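Local coordinates for shikimate 5-dehydrogenase (PDB 4XIJ), which probably catalyses the NADP-dependent interconversion of 3-dehydroshikimate and shikimate, the fourth of seven steps on the way to chorismate, at residues E54-P57 with G58-A62; V72-P75 with G76-A79; V143-A146 with E147-V150; T200-A203 with D204-A207; E241-N244 with G245-L249. One frame throughout, in Å; residues are numbered along the deposited sequence.

Contact 1: E54-P57 with G58-A62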
loop_
_atom_site.group_PDB
_atom_site.type_symbol
_atom_site.label_atom_id
_atom_site.label_comp_id
_atom_site.label_asym_id
_atom_site.label_seq_id
_atom_site.Cartn_x
_atom_site.Cartn_y
_atom_site.Cartn_z
ATOM N N GLU A 54 12.416 -8.737 -14.360
ATOM C CA GLU A 54 13.429 -9.664 -14.787
ATOM C C GLU A 54 14.803 -9.278 -14.260
ATOM O O GLU A 54 15.615 -10.161 -13.918
ATOM C CB GLU A 54 13.393 -9.740 -16.306
ATOM C CG GLU A 54 12.056 -10.367 -16.729
ATOM C CD GLU A 54 10.827 -9.413 -16.940
ATOM O OE1 GLU A 54 10.813 -8.180 -16.671
ATOM O OE2 GLU A 54 9.811 -9.965 -17.424
ATOM N N GLN A 55 15.071 -7.971 -14.165
ATOM C CA GLN A 55 16.374 -7.524 -13.671
ATOM C C GLN A 55 16.550 -7.608 -12.164
ATOM O O GLN A 55 17.680 -7.613 -11.670
ATOM C CB GLN A 55 16.604 -6.057 -14.065
ATOM C CG GLN A 55 16.770 -5.865 -15.599
ATOM C CD GLN A 55 16.766 -4.404 -15.979
ATOM O OE1 GLN A 55 16.080 -3.591 -15.354
ATOM N NE2 GLN A 55 17.510 -4.062 -17.006
ATOM N N LEU A 56 15.442 -7.615 -11.419
ATOM C CA LEU A 56 15.564 -7.431 -9.975
ATOM C C LEU A 56 16.413 -8.486 -9.235
ATOM O O LEU A 56 17.256 -8.096 -8.430
ATOM C CB LEU A 56 14.162 -7.289 -9.369
ATOM C CG LEU A 56 14.068 -7.055 -7.856
ATOM C CD1 LEU A 56 12.783 -6.226 -7.538
ATOM C CD2 LEU A 56 14.071 -8.383 -7.032
ATOM N N PRO A 57 16.221 -9.787 -9.489
ATOM C CA PRO A 57 17.021 -10.734 -8.709
ATOM C C PRO A 57 18.532 -10.530 -8.903
ATOM O O PRO A 57 19.306 -10.540 -7.914
ATOM C CB PRO A 57 16.508 -12.110 -9.213
ATOM C CG PRO A 57 15.090 -11.813 -9.686
ATOM C CD PRO A 57 15.213 -10.476 -10.343
ATOM N N GLY A 58 18.986 -10.330 -10.141
ATOM C CA GLY A 58 20.405 -10.106 -10.354
ATOM C C GLY A 58 20.908 -8.840 -9.704
ATOM O O GLY A 58 22.014 -8.787 -9.176
ATOM N N LEU A 59 20.092 -7.799 -9.731
ATOM C CA LEU A 59 20.479 -6.533 -9.143
ATOM C C LEU A 59 20.679 -6.708 -7.625
ATOM O O LEU A 59 21.716 -6.321 -7.057
ATOM C CB LEU A 59 19.392 -5.496 -9.430
ATOM C CG LEU A 59 19.657 -4.124 -8.829
ATOM C CD1 LEU A 59 20.908 -3.567 -9.445
ATOM C CD2 LEU A 59 18.482 -3.225 -9.086
ATOM N N VAL A 60 19.668 -7.254 -6.940
ATOM C CA VAL A 60 19.751 -7.349 -5.480
ATOM C C VAL A 60 20.832 -8.340 -5.054
ATOM O O VAL A 60 21.523 -8.102 -4.057
ATOM C CB VAL A 60 18.379 -7.727 -4.876
ATOM C CG1 VAL A 60 18.418 -7.673 -3.364
ATOM C CG2 VAL A 60 17.289 -6.709 -5.363
ATOM N N SER A 61 21.021 -9.407 -5.844
ATOM C CA SER A 61 21.994 -10.432 -5.498
ATOM C C SER A 61 23.379 -9.856 -5.422
ATOM O O SER A 61 24.172 -10.332 -4.634
ATOM C CB SER A 61 22.035 -11.576 -6.528
ATOM O OG SER A 61 20.824 -12.325 -6.567
ATOM N N ALA A 62 23.655 -8.821 -6.214
ATOM C CA ALA A 62 25.003 -8.266 -6.284
ATOM C C ALA A 62 25.323 -7.205 -5.208
ATOM O O ALA A 62 26.498 -6.762 -5.082
ATOM C CB ALA A 62 25.218 -7.683 -7.669
HETATM O O HOH W 1 17.853 -11.102 -12.611
#

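Contact 2: V72-P75 with G76-A79. With SO4 (sulfate ion), chain E; SO4 (sulfate ion), chain F.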
loop_
_atom_site.group_PDB
_atom_site.type_symbol
_atom_site.label_atom_id
_atom_site.label_comp_id
_atom_site.label_asym_id
_atom_site.label_seq_id
_atom_site.Cartn_x
_atom_site.Cartn_y
_atom_site.Cartn_z
ATOM N N VAL A 72 10.341 -1.515 -3.241
ATOM C CA VAL A 72 10.154 -2.062 -4.585
ATOM C C VAL A 72 8.791 -1.626 -5.059
ATOM O O VAL A 72 7.791 -1.781 -4.347
ATOM C CB VAL A 72 10.244 -3.598 -4.600
ATOM C CG1 VAL A 72 9.967 -4.138 -6.025
ATOM C CG2 VAL A 72 11.634 -4.086 -4.114
ATOM N N THR A 73 8.726 -1.070 -6.251
ATOM C CA THR A 73 7.421 -0.720 -6.789
ATOM C C THR A 73 7.202 -1.480 -8.103
ATOM O O THR A 73 7.991 -2.372 -8.455
ATOM C CB THR A 73 7.301 0.833 -6.935
ATOM O OG1 THR A 73 5.946 1.157 -7.262
ATOM C CG2 THR A 73 8.266 1.435 -8.013
ATOM N N MET A 74 6.104 -1.187 -8.793
ATOM C CA MET A 74 5.788 -1.863 -10.068
ATOM C C MET A 74 6.972 -1.705 -11.034
ATOM O O MET A 74 7.551 -0.605 -11.114
ATOM C CB MET A 74 4.511 -1.270 -10.661
ATOM C CG MET A 74 3.284 -1.656 -9.880
ATOM S SD MET A 74 2.942 -0.645 -8.397
ATOM C CE MET A 74 2.846 1.001 -9.078
ATOM N N PRO A 75 7.347 -2.767 -11.780
ATOM C CA PRO A 75 6.688 -4.065 -11.928
ATOM C C PRO A 75 7.346 -5.162 -11.090
ATOM O O PRO A 75 7.180 -6.322 -11.419
ATOM C CB PRO A 75 6.872 -4.352 -13.425
ATOM C CG PRO A 75 8.275 -3.828 -13.687
ATOM C CD PRO A 75 8.405 -2.584 -12.801
ATOM N N GLY A 76 8.092 -4.802 -10.066
ATOM C CA GLY A 76 8.975 -5.749 -9.413
ATOM C C GLY A 76 8.467 -6.437 -8.150
ATOM O O GLY A 76 9.234 -7.181 -7.527
ATOM N N LYS A 77 7.209 -6.215 -7.739
ATOM C CA LYS A 77 6.855 -6.722 -6.420
ATOM C C LYS A 77 6.746 -8.255 -6.325
ATOM O O LYS A 77 7.009 -8.836 -5.266
ATOM C CB LYS A 77 5.556 -6.061 -5.940
ATOM C CG LYS A 77 5.705 -4.542 -5.804
ATOM C CD LYS A 77 4.418 -3.907 -5.195
ATOM C CE LYS A 77 4.508 -2.408 -5.162
ATOM N NZ LYS A 77 3.240 -1.780 -4.564
ATOM N N PHE A 78 6.366 -8.929 -7.397
ATOM C CA PHE A 78 6.320 -10.387 -7.392
ATOM C C PHE A 78 7.752 -10.919 -7.367
ATOM O O PHE A 78 8.085 -11.844 -6.627
ATOM C CB PHE A 78 5.502 -10.888 -8.599
ATOM C CG PHE A 78 4.108 -10.354 -8.614
ATOM C CD1 PHE A 78 3.159 -10.906 -7.786
ATOM C CD2 PHE A 78 3.754 -9.264 -9.394
ATOM C CE1 PHE A 78 1.892 -10.404 -7.725
ATOM C CE2 PHE A 78 2.471 -8.757 -9.332
ATOM C CZ PHE A 78 1.547 -9.324 -8.498
ATOM N N ALA A 79 8.583 -10.316 -8.205
ATOM C CA ALA A 79 9.977 -10.735 -8.271
ATOM C C ALA A 79 10.676 -10.559 -6.926
ATOM O O ALA A 79 11.550 -11.373 -6.567
ATOM C CB ALA A 79 10.703 -9.957 -9.310
HETATM S S SO4 E . 4.682 1.133 -3.553
HETATM O O1 SO4 E . 3.897 2.347 -3.203
HETATM O O2 SO4 E . 4.300 0.778 -4.955
HETATM O O3 SO4 E . 6.154 1.372 -3.497
HETATM O O4 SO4 E . 4.437 0.174 -2.466
HETATM S S SO4 F . 4.679 4.670 -7.341
HETATM O O1 SO4 F . 4.819 6.017 -6.776
HETATM O O2 SO4 F . 3.918 4.728 -8.582
HETATM O O3 SO4 F . 5.969 4.004 -7.477
HETATM O O4 SO4 F . 3.871 3.905 -6.384
HETATM O O HOH W 2 7.327 -8.774 -10.292
#

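Contact 3: V143-A146 with E147-V150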
loop_
_atom_site.group_PDB
_atom_site.type_symbol
_atom_site.label_atom_id
_atom_site.label_comp_id
_atom_site.label_asym_id
_atom_site.label_seq_id
_atom_site.Cartn_x
_atom_site.Cartn_y
_atom_site.Cartn_z
ATOM N N VAL A 143 -6.131 -7.909 2.024
ATOM C CA VAL A 143 -5.407 -8.469 3.165
ATOM C C VAL A 143 -5.433 -7.445 4.324
ATOM O O VAL A 143 -5.681 -7.835 5.446
ATOM C CB VAL A 143 -3.976 -8.844 2.765
ATOM C CG1 VAL A 143 -3.089 -9.151 3.979
ATOM C CG2 VAL A 143 -3.978 -10.060 1.779
ATOM N N ALA A 144 -5.265 -6.156 4.019
ATOM C CA ALA A 144 -5.364 -5.137 5.053
ATOM C C ALA A 144 -6.719 -5.121 5.717
ATOM O O ALA A 144 -6.802 -5.001 6.945
ATOM C CB ALA A 144 -5.040 -3.756 4.473
ATOM N N LEU A 145 -7.795 -5.209 4.925
ATOM C CA LEU A 145 -9.116 -5.193 5.543
ATOM C C LEU A 145 -9.288 -6.407 6.449
ATOM O O LEU A 145 -9.861 -6.282 7.560
ATOM C CB LEU A 145 -10.211 -5.104 4.458
ATOM C CG LEU A 145 -10.277 -3.740 3.775
ATOM C CD1 LEU A 145 -11.215 -3.874 2.524
ATOM C CD2 LEU A 145 -10.763 -2.654 4.698
ATOM N N ALA A 146 -8.793 -7.577 6.015
ATOM C CA ALA A 146 -8.887 -8.745 6.877
ATOM C C ALA A 146 -8.089 -8.527 8.175
ATOM O O ALA A 146 -8.515 -8.952 9.255
ATOM C CB ALA A 146 -8.391 -10.000 6.176
ATOM N N GLU A 147 -6.941 -7.867 8.056
ATOM C CA GLU A 147 -6.108 -7.569 9.234
ATOM C C GLU A 147 -6.756 -6.527 10.145
ATOM O O GLU A 147 -6.437 -6.450 11.334
ATOM C CB GLU A 147 -4.721 -7.072 8.805
ATOM C CG GLU A 147 -3.858 -8.173 8.209
ATOM C CD GLU A 147 -2.470 -7.697 8.004
ATOM O OE1 GLU A 147 -2.199 -6.520 8.324
ATOM O OE2 GLU A 147 -1.633 -8.515 7.600
ATOM N N LEU A 148 -7.662 -5.713 9.600
ATOM C CA LEU A 148 -8.444 -4.786 10.446
ATOM C C LEU A 148 -9.602 -5.506 11.148
ATOM O O LEU A 148 -10.345 -4.885 11.905
ATOM C CB LEU A 148 -8.999 -3.620 9.625
ATOM C CG LEU A 148 -7.948 -2.670 9.049
ATOM C CD1 LEU A 148 -8.618 -1.573 8.176
ATOM C CD2 LEU A 148 -7.192 -2.056 10.234
ATOM N N GLY A 149 -9.763 -6.807 10.917
ATOM C CA GLY A 149 -10.813 -7.561 11.597
ATOM C C GLY A 149 -12.205 -7.344 11.014
ATOM O O GLY A 149 -13.191 -7.520 11.718
ATOM N N VAL A 150 -12.300 -6.914 9.757
ATOM C CA VAL A 150 -13.634 -6.828 9.145
ATOM C C VAL A 150 -14.239 -8.214 9.045
ATOM O O VAL A 150 -13.551 -9.221 8.914
ATOM C CB VAL A 150 -13.652 -6.244 7.740
ATOM C CG1 VAL A 150 -13.121 -4.814 7.691
ATOM C CG2 VAL A 150 -12.960 -7.197 6.799
#

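Contact 4: T200-A203 with D204-A207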
loop_
_atom_site.group_PDB
_atom_site.type_symbol
_atom_site.label_atom_id
_atom_site.label_comp_id
_atom_site.label_asym_id
_atom_site.label_seq_id
_atom_site.Cartn_x
_atom_site.Cartn_y
_atom_site.Cartn_z
ATOM N N THR A 200 -9.742 1.881 -5.180
ATOM C CA THR A 200 -8.458 1.669 -5.836
ATOM C C THR A 200 -8.422 2.147 -7.286
ATOM O O THR A 200 -7.388 2.004 -7.952
ATOM C CB THR A 200 -8.066 0.157 -5.813
ATOM O OG1 THR A 200 -8.930 -0.589 -6.680
ATOM C CG2 THR A 200 -8.128 -0.408 -4.384
ATOM N N ILE A 201 -9.528 2.718 -7.767
ATOM C CA ILE A 201 -9.637 3.067 -9.188
ATOM C C ILE A 201 -9.386 4.568 -9.420
ATOM O O ILE A 201 -9.454 5.397 -8.490
ATOM C CB ILE A 201 -11.029 2.663 -9.737
ATOM C CG1 ILE A 201 -12.171 3.461 -9.080
ATOM C CG2 ILE A 201 -11.264 1.132 -9.586
ATOM C CD1 ILE A 201 -13.537 3.116 -9.717
ATOM N N PRO A 202 -9.115 4.956 -10.664
ATOM C CA PRO A 202 -8.829 6.375 -10.914
ATOM C C PRO A 202 -10.031 7.277 -10.605
ATOM O O PRO A 202 -11.211 6.840 -10.661
ATOM C CB PRO A 202 -8.484 6.404 -12.428
ATOM C CG PRO A 202 -7.926 5.032 -12.698
ATOM C CD PRO A 202 -8.821 4.125 -11.846
ATOM N N ALA A 203 -9.737 8.528 -10.272
ATOM C CA ALA A 203 -10.769 9.475 -9.911
ATOM C C ALA A 203 -11.861 9.629 -10.970
ATOM O O ALA A 203 -13.042 9.737 -10.612
ATOM C CB ALA A 203 -10.143 10.812 -9.625
ATOM N N ASP A 204 -11.493 9.673 -12.253
ATOM C CA ASP A 204 -12.505 9.850 -13.301
ATOM C C ASP A 204 -13.414 8.634 -13.446
ATOM O O ASP A 204 -14.586 8.777 -13.807
ATOM C CB ASP A 204 -11.842 10.173 -14.662
ATOM C CG ASP A 204 -11.108 11.506 -14.670
ATOM O OD1 ASP A 204 -11.610 12.461 -14.019
ATOM O OD2 ASP A 204 -10.032 11.595 -15.329
ATOM N N ALA A 205 -12.900 7.440 -13.134
ATOM C CA ALA A 205 -13.724 6.234 -13.124
ATOM C C ALA A 205 -14.643 6.247 -11.895
ATOM O O ALA A 205 -15.850 5.975 -12.024
ATOM C CB ALA A 205 -12.868 4.987 -13.129
ATOM N N ALA A 206 -14.073 6.543 -10.720
ATOM C CA ALA A 206 -14.887 6.597 -9.498
ATOM C C ALA A 206 -15.943 7.703 -9.532
ATOM O O ALA A 206 -16.994 7.550 -8.906
ATOM C CB ALA A 206 -14.007 6.772 -8.263
ATOM N N ALA A 207 -15.701 8.800 -10.247
ATOM C CA ALA A 207 -16.693 9.887 -10.258
ATOM C C ALA A 207 -18.065 9.423 -10.764
ATOM O O ALA A 207 -19.093 9.955 -10.352
ATOM C CB ALA A 207 -16.204 11.075 -11.127
#

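Contact 5: E241-N244 with G245-L249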
loop_
_atom_site.group_PDB
_atom_site.type_symbol
_atom_site.label_atom_id
_atom_site.label_comp_id
_atom_site.label_asym_id
_atom_site.label_seq_id
_atom_site.Cartn_x
_atom_site.Cartn_y
_atom_site.Cartn_z
ATOM N N GLU A 241 -16.487 10.753 6.071
ATOM C CA GLU A 241 -15.076 11.096 6.101
ATOM C C GLU A 241 -14.371 10.522 4.895
ATOM O O GLU A 241 -14.525 9.325 4.591
ATOM C CB GLU A 241 -14.424 10.540 7.380
ATOM C CG GLU A 241 -12.923 10.900 7.443
ATOM C CD GLU A 241 -12.179 10.276 8.611
ATOM O OE1 GLU A 241 -12.765 9.416 9.310
ATOM O OE2 GLU A 241 -11.007 10.657 8.817
ATOM N N ALA A 242 -13.578 11.349 4.232
ATOM C CA ALA A 242 -12.784 10.913 3.102
ATOM C C ALA A 242 -11.316 11.109 3.462
ATOM O O ALA A 242 -10.915 12.172 3.964
ATOM C CB ALA A 242 -13.142 11.721 1.822
ATOM N N ILE A 243 -10.520 10.080 3.214
ATOM C CA ILE A 243 -9.078 10.073 3.473
ATOM C C ILE A 243 -8.363 9.849 2.145
ATOM O O ILE A 243 -8.817 8.989 1.359
ATOM C CB ILE A 243 -8.710 8.932 4.426
ATOM C CG1 ILE A 243 -9.463 9.089 5.748
ATOM C CG2 ILE A 243 -7.206 8.880 4.701
ATOM C CD1 ILE A 243 -9.686 7.788 6.440
ATOM N N ASN A 244 -7.288 10.591 1.847
ATOM C CA ASN A 244 -6.660 10.337 0.529
ATOM C C ASN A 244 -5.400 9.496 0.542
ATOM O O ASN A 244 -4.878 9.140 1.595
ATOM C CB ASN A 244 -6.396 11.644 -0.244
ATOM C CG ASN A 244 -5.287 12.526 0.323
ATOM O OD1 ASN A 244 -4.246 12.059 0.740
ATOM N ND2 ASN A 244 -5.481 13.825 0.194
ATOM N N GLY A 245 -4.927 9.169 -0.666
ATOM C CA GLY A 245 -3.847 8.218 -0.821
ATOM C C GLY A 245 -2.525 8.644 -0.240
ATOM O O GLY A 245 -1.676 7.787 -0.037
ATOM N N LEU A 246 -2.323 9.935 0.033
ATOM C CA LEU A 246 -1.057 10.325 0.702
ATOM C C LEU A 246 -0.942 9.612 2.044
ATOM O O LEU A 246 0.172 9.317 2.496
ATOM C CB LEU A 246 -0.935 11.840 0.913
ATOM C CG LEU A 246 -0.722 12.587 -0.399
ATOM C CD1 LEU A 246 -0.835 14.083 -0.070
ATOM C CD2 LEU A 246 0.650 12.243 -1.061
ATOM N N GLN A 247 -2.062 9.334 2.708
ATOM C CA GLN A 247 -1.948 8.624 3.991
ATOM C C GLN A 247 -1.539 7.144 3.825
ATOM O O GLN A 247 -0.914 6.578 4.724
ATOM C CB GLN A 247 -3.280 8.705 4.776
ATOM C CG GLN A 247 -3.679 10.132 5.119
ATOM C CD GLN A 247 -2.556 10.915 5.813
ATOM O OE1 GLN A 247 -2.220 12.046 5.398
ATOM N NE2 GLN A 247 -2.027 10.371 6.875
ATOM N N MET A 248 -1.911 6.512 2.705
ATOM C CA MET A 248 -1.391 5.192 2.375
ATOM C C MET A 248 0.128 5.267 2.174
ATOM O O MET A 248 0.860 4.506 2.770
ATOM C CB MET A 248 -2.086 4.638 1.132
ATOM C CG MET A 248 -3.569 4.416 1.414
ATOM S SD MET A 248 -4.520 4.128 -0.107
ATOM C CE MET A 248 -3.777 2.644 -0.794
ATOM N N LEU A 249 0.591 6.231 1.375
ATOM C CA LEU A 249 2.045 6.369 1.129
ATOM C C LEU A 249 2.794 6.612 2.446
ATOM O O LEU A 249 3.859 6.001 2.687
ATOM C CB LEU A 249 2.367 7.506 0.132
ATOM C CG LEU A 249 1.831 7.361 -1.292
ATOM C CD1 LEU A 249 2.284 8.553 -2.125
ATOM C CD2 LEU A 249 2.279 6.050 -1.925
HETATM O O HOH W 3 -3.659 13.221 3.134
#

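Contact 1: E54-P57 with G58-A62
At the beginning of helix 56-61 the carbonyls of Q55, L56 and P57 take the amide hydrogens of L59, V60 and S61, the bond from V60 N to L56 O being 3.0 Å long and almost straight at 175°. One turn is therefore closed by three successive i to i+4 bonds. The P57 carbonyl is gripped twice by the same residue. S61 N lies 2.9 Å from P57 O, and the S61 hydroxyl folds back so that S61 OG donates to P57 O at 2.7 Å; hydroxyl and amide arrive from opposite faces of the carbonyl plane. With OG anti to the carbonyl carbon (chi1 -66°), the hydroxyl sits beside its own backbone N, which is why it can reach the oxygen that this N already uses. A water bridges the start of the turn, donating to E54 O and accepting from G58 N.

On the inner side L56 and V60 lie alongside one another, and L56 CD2 meets V60 CG2 at 4.0 Å. The same V60 methyl also rests 3.4 Å from L56 O, against the carbonyl that binds its own amide. This apolar pair turns into the domain, where both residues pack on F83 of helix 77-83 and on L19 of strand 15-20, while L56 meets V72 and V60 meets L70 of strand 67-72.

Contact 2: V72-P75 with G76-A79
K77 reaches back from the first turn of its helix past V72 and T73, with M74 alongside, to a bound sulfate. From CB the chain leaves with CG anti to the carbonyl carbon (chi1 -62°) and then runs fully extended. K77 CG passes 3.8 Å from V72 O, CD continues beside the same carbonyl, and K77 CE comes to 3.4 Å from V72 O while the sulfur of M74 flanks it at a looser distance, the methionine pointing the same way. At the tip, K77 NZ donates to sulfate O2 at 2.8 Å, with a second, weak bond to O4 of the same ion, and forms a salt bridge with D114. T73 OG1 lies 2.9 Å from that same O2 and 2.9 Å from O3 of a second sulfate. H25 and N98 also bind the sulfates.

Just before the lysine in sequence, the chain reverses tightly: G76 N donates to T73 O at 2.9 Å, closing a four-residue turn through the cis peptide before P75. V72 presses its CG1 on the backbone of this turn, 3.5 Å from G76 C. A water then links P75 O to A79 N at the beginning of the helix.

With a cis proline at its third position, the reversal is a type VI beta turn, and it joins strand 67-72 to helix 77-83 in the substrate-binding domain. The sulfates probably come from the crystallisation liquor; the polar pocket they occupy is consistent with the substrate cleft of shikimate dehydrogenases.

Contact 3: V143-A146 with E147-V150
E147 and L148 both carry CG anti to the carbonyl carbon (chi1 -71° and -66°), a torsion that folds each side chain back along the helix toward the preceding turn. E147 CG thus comes to 3.3 Å from V143 O, and the extended chain beyond it brings the carboxylate alongside V143, whose side chain it crosses obliquely with OE2 near the CG1 methyl. L148 repeats the move one residue on, its CG lying 3.3 Å from A144 O and its CD1 beside CD2 of L145.

The amides of these two residues close the last regular bonds, E147 N to V143 O and L148 N to A144 O, each 2.9 Å. The chain then turns out of the helix at G149, whose phi is positive. G149 N donates to A146 O at 3.0 Å, from well above the carbonyl plane, and V150 N makes a weak bond of 3.3 Å to L145 O. These two bonds back into the final turn define a Schellman motif. L145 and V150 both touch A125 in a loop and A129 of strand 128-132.

In the conformer described, V150 CG2 touches L145 CB at 4.2 Å as the chain heads for strand 152-157. The reversal supplies amides to A146 O and, weakly, to L145 O, two carbonyls too near the end of helix 138-147 for regular i to i+4 partners.

Contact 4: T200-A203 with D204-A207
I201 leans over the first turn of the following helix with its CB directed at it, and its CG1-CD1 branch settles on two neighbouring alanines. I201 CG1 faces A206 CB at 3.9 Å, while the terminal methyl reaches the backbone and the second alanine: I201 CD1 lies 3.6 Å from A206 N and 3.9 Å from A205 CB. A chi1 of 65° places CG1 between the backbone N and the carbonyl carbon of I201, and the outstretched end then spans the pair of alanines. The ring of P202 meets A205 more loosely through CD.

P202 occupies the N-cap position, so I201, the residue before the cap, and A206, the fourth of the helix, form a hydrophobic staple across the start of helix 203-207. In the fold this is the loop that leaves strand 196-199 of the parallel, Rossmann-type sheet. The I201 side chain also touches the glycine-rich turn that, by its sequence pattern, probably belongs to the NADP site, and T200 OG1 bonds to I132 O at the end of the neighbouring strand.

Beneath the staple the P202 carbonyl points into the helix. A206 N donates to P202 O at 2.9 Å in a nearly straight line (172°), and A205 N adds a weak, strongly bent bond to that oxygen. The A205 methyl rests 3.5 Å from P202 O. One residue later A207 N donates to A203 O at 2.8 Å, from a position tilted 25° from the carbonyl plane, while the A203 methyl, directed away from 204-207, meets T229.

Contact 5: E241-N244 with G245-L249
The carboxamide of N244 stands over the start of the next helix with L246 N on one side of its plane and a water on the other. L246 N donates to N244 OD1 at 3.0 Å, tilted 25° from the amide plane, and the water donates to the same oxygen at 2.7 Å. The water also donates to Q247 OE1, at 2.9 Å, tying the two side-chain amides together. A chi1 of 70° tucks the amide over the N244 backbone, so that OD1 faces the turn.

The bond to L246 N closes an Asx turn and caps the helix. A second bond runs from Q247 N to the backbone carbonyl, N244 O, at 3.0 Å, so both oxygens of N244 serve amides of the first turn. L246 CB lies 3.3 Å from N244 OD1, brought there by the capping bond. The chi1 of Q247 (-61°) carries Q247 CG to I243 CG2 at 3.8 Å, the two side chains crossing at about a right angle; a bend at chi2 then turns the amide, whose OE1 meets the water.

Strand 241-243, one of the two outermost strands of the parallel sheet, runs directly into helix 246-261. I243 pairs through its backbone with V219 and D221 and packs on L220 of strand 218-221, N244 lies against Y224 and W227, and Q247 and M248 rest on A121 of helix 114-122.

How the contacts relate
Contacts 1 and 2 lie in the substrate-binding domain, their centres 12 Å apart, and they touch: L56 CD1 of contact 1 packs 3.8 Å from V72 CG1 of contact 2. Contacts 3, 4 and 5 belong to the Rossmann-type domain and the helix that leaves its edge; contacts 4 and 5 approach to about 6 Å between nearest atoms without meeting. Of contacts 1 and 2, contact 2 comes closer to these three, about 8 to 11 Å by nearest atoms against about 17 to 22 Å for contact 1. Its sulfates and the family fold are consistent with an active-site cleft there, and contact 1 relates to the sulfate site only through contact 2.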